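Local coordinates for protein beta-galactosidase (Geobacillus stearothermophilus, PDB 4OIF) that probably hydrolyses terminal non-reducing beta-D-galactose residues of beta-D-galactosides as a trimeric, zinc-binding enzyme of glycoside hydrolase family 42, at residues Ser346-Ala351 and Phe642-Thr647. Sequence-based numbering, arbitrary orientation.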
loop_
_atom_site.group_PDB
_atom_site.type_symbol
_atom_site.label_atom_id
_atom_site.label_comp_id
_atom_site.label_asym_id
_atom_site.label_seq_id
_atom_site.Cartn_x
_atom_site.Cartn_y
_atom_site.Cartn_z
ATOM N N SER A 346 21.553 28.977 0.630
ATOM C CA SER A 346 22.084 29.527 1.869
ATOM C C SER A 346 21.742 31.012 2.002
ATOM O O SER A 346 21.321 31.498 3.085
ATOM C CB SER A 346 23.593 29.314 1.932
ATOM O OG SER A 346 23.901 27.956 1.707
ATOM N N MET A 347 21.908 31.734 0.895
ATOM C CA MET A 347 21.560 33.149 0.904
ATOM C C MET A 347 20.070 33.335 1.187
ATOM O O MET A 347 19.691 34.267 1.905
ATOM C CB MET A 347 21.939 33.814 -0.417
ATOM C CG MET A 347 23.437 33.823 -0.666
ATOM S SD MET A 347 24.337 34.746 0.594
ATOM C CE MET A 347 25.499 33.508 1.140
ATOM N N GLN A 348 19.233 32.447 0.643
ATOM C CA GLN A 348 17.798 32.536 0.901
ATOM C C GLN A 348 17.517 32.359 2.383
ATOM O O GLN A 348 16.652 33.036 2.960
ATOM C CB GLN A 348 17.013 31.500 0.107
ATOM C CG GLN A 348 15.513 31.677 0.293
ATOM C CD GLN A 348 14.683 30.523 -0.235
ATOM O OE1 GLN A 348 15.153 29.382 -0.327
ATOM N NE2 GLN A 348 13.427 30.815 -0.574
ATOM N N MET A 349 18.259 31.443 2.997
ATOM C CA MET A 349 18.108 31.215 4.424
ATOM C C MET A 349 18.439 32.473 5.209
ATOM O O MET A 349 17.677 32.861 6.105
ATOM C CB MET A 349 18.981 30.049 4.874
ATOM C CG MET A 349 18.368 28.701 4.549
ATOM S SD MET A 349 16.872 28.413 5.507
ATOM C CE MET A 349 16.252 26.937 4.706
ATOM N N ILE A 350 19.557 33.118 4.877
ATOM C CA ILE A 350 19.901 34.364 5.570
ATOM C C ILE A 350 18.853 35.465 5.312
ATOM O O ILE A 350 18.545 36.275 6.183
ATOM C CB ILE A 350 21.304 34.871 5.152
ATOM C CG1 ILE A 350 22.351 33.778 5.399
ATOM C CG2 ILE A 350 21.686 36.178 5.889
ATOM C CD1 ILE A 350 22.443 33.345 6.844
ATOM N N ALA A 351 18.292 35.481 4.113
ATOM C CA ALA A 351 17.391 36.548 3.717
ATOM C C ALA A 351 16.062 36.515 4.489
ATOM O O ALA A 351 15.447 37.557 4.716
ATOM C CB ALA A 351 17.137 36.480 2.222
ATOM N N PHE A 642 18.385 40.938 -0.546
ATOM C CA PHE A 642 18.839 39.773 -1.285
ATOM C C PHE A 642 18.031 39.647 -2.568
ATOM O O PHE A 642 16.797 39.527 -2.528
ATOM C CB PHE A 642 18.676 38.496 -0.451
ATOM C CG PHE A 642 19.589 38.407 0.731
ATOM C CD1 PHE A 642 19.399 39.216 1.843
ATOM C CD2 PHE A 642 20.622 37.484 0.750
ATOM C CE1 PHE A 642 20.245 39.126 2.949
ATOM C CE2 PHE A 642 21.473 37.382 1.853
ATOM C CZ PHE A 642 21.284 38.208 2.954
ATOM N N ILE A 643 18.727 39.664 -3.698
ATOM C CA ILE A 643 18.104 39.451 -4.997
ATOM C C ILE A 643 18.517 38.077 -5.527
ATOM O O ILE A 643 19.657 37.867 -5.938
ATOM C CB ILE A 643 18.484 40.554 -5.989
ATOM C CG1 ILE A 643 18.314 41.935 -5.335
ATOM C CG2 ILE A 643 17.653 40.432 -7.252
ATOM C CD1 ILE A 643 18.798 43.123 -6.193
ATOM N N MET A 644 17.571 37.144 -5.519
ATOM C CA MET A 644 17.871 35.734 -5.730
ATOM C C MET A 644 17.208 35.157 -6.985
ATOM O O MET A 644 15.987 35.185 -7.136
ATOM C CB MET A 644 17.453 34.938 -4.484
ATOM C CG MET A 644 18.117 35.438 -3.212
ATOM S SD MET A 644 17.381 34.787 -1.701
ATOM C CE MET A 644 15.775 35.573 -1.703
ATOM N N ASN A 645 18.019 34.636 -7.893
ATOM C CA ASN A 645 17.482 34.042 -9.110
ATOM C C ASN A 645 17.188 32.558 -8.923
ATOM O O ASN A 645 18.070 31.724 -9.087
ATOM C CB ASN A 645 18.451 34.247 -10.275
ATOM C CG ASN A 645 17.908 33.720 -11.591
ATOM O OD1 ASN A 645 16.764 33.256 -11.676
ATOM N ND2 ASN A 645 18.734 33.788 -12.633
ATOM N N PHE A 646 15.941 32.232 -8.591
ATOM C CA PHE A 646 15.559 30.835 -8.435
ATOM C C PHE A 646 15.073 30.224 -9.762
ATOM O O PHE A 646 14.105 29.462 -9.781
ATOM C CB PHE A 646 14.484 30.691 -7.350
ATOM C CG PHE A 646 15.029 30.725 -5.936
ATOM C CD1 PHE A 646 15.759 29.651 -5.429
ATOM C CD2 PHE A 646 14.796 31.824 -5.106
ATOM C CE1 PHE A 646 16.255 29.674 -4.115
ATOM C CE2 PHE A 646 15.288 31.850 -3.803
ATOM C CZ PHE A 646 16.027 30.765 -3.309
ATOM N N THR A 647 15.743 30.564 -10.867
ATOM C CA THR A 647 15.404 29.985 -12.167
ATOM C C THR A 647 16.671 29.499 -12.841
ATOM O O THR A 647 17.774 29.877 -12.444
ATOM C CB THR A 647 14.716 30.985 -13.114
ATOM O OG1 THR A 647 15.715 31.791 -13.743
ATOM C CG2 THR A 647 13.739 31.887 -12.363
#
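The Phe642 ring takes Ala351 on one face: the methyl CB sits 3.8 Å from the ring centroid, a CH-pi contact displaced toward the CG and CD1 rim. At the ring's edge comes Met347, whose SD lies 5.4 Å from the centroid in a Met-aromatic contact; the bend at chi2 (-62°) brings SD to the CE2 corner of the ring. Ile350 CG2 meets Phe642 CZ at 3.6 Å. The second ring, Phe646, has Gln348 CB in its plane at the edge, CZ leading. With CG anti to the backbone N (chi1 -175°), Gln348 runs extended across CZ, its amide turned 50° from the ring, and NE2 goes on to bond Ala300 O of helix 296-312. Between the rings, Met644 lays SD against the helix, 3.5 Å from Gln348 CA. Cut back to an alanine, Phe642 would probably leave the Ala351 methyl and the Met347 sulfur without their aromatic partner and open a gap beside the helix. Helix 341-351 of the TIM-barrel domain thus rests on strand 638-645 of the C-terminal antiparallel sheet. Dispersion and sulfur-aromatic contacts join the two domains here, while the buried Gln348 NE2 spends its hydrogen bond inside its own domain.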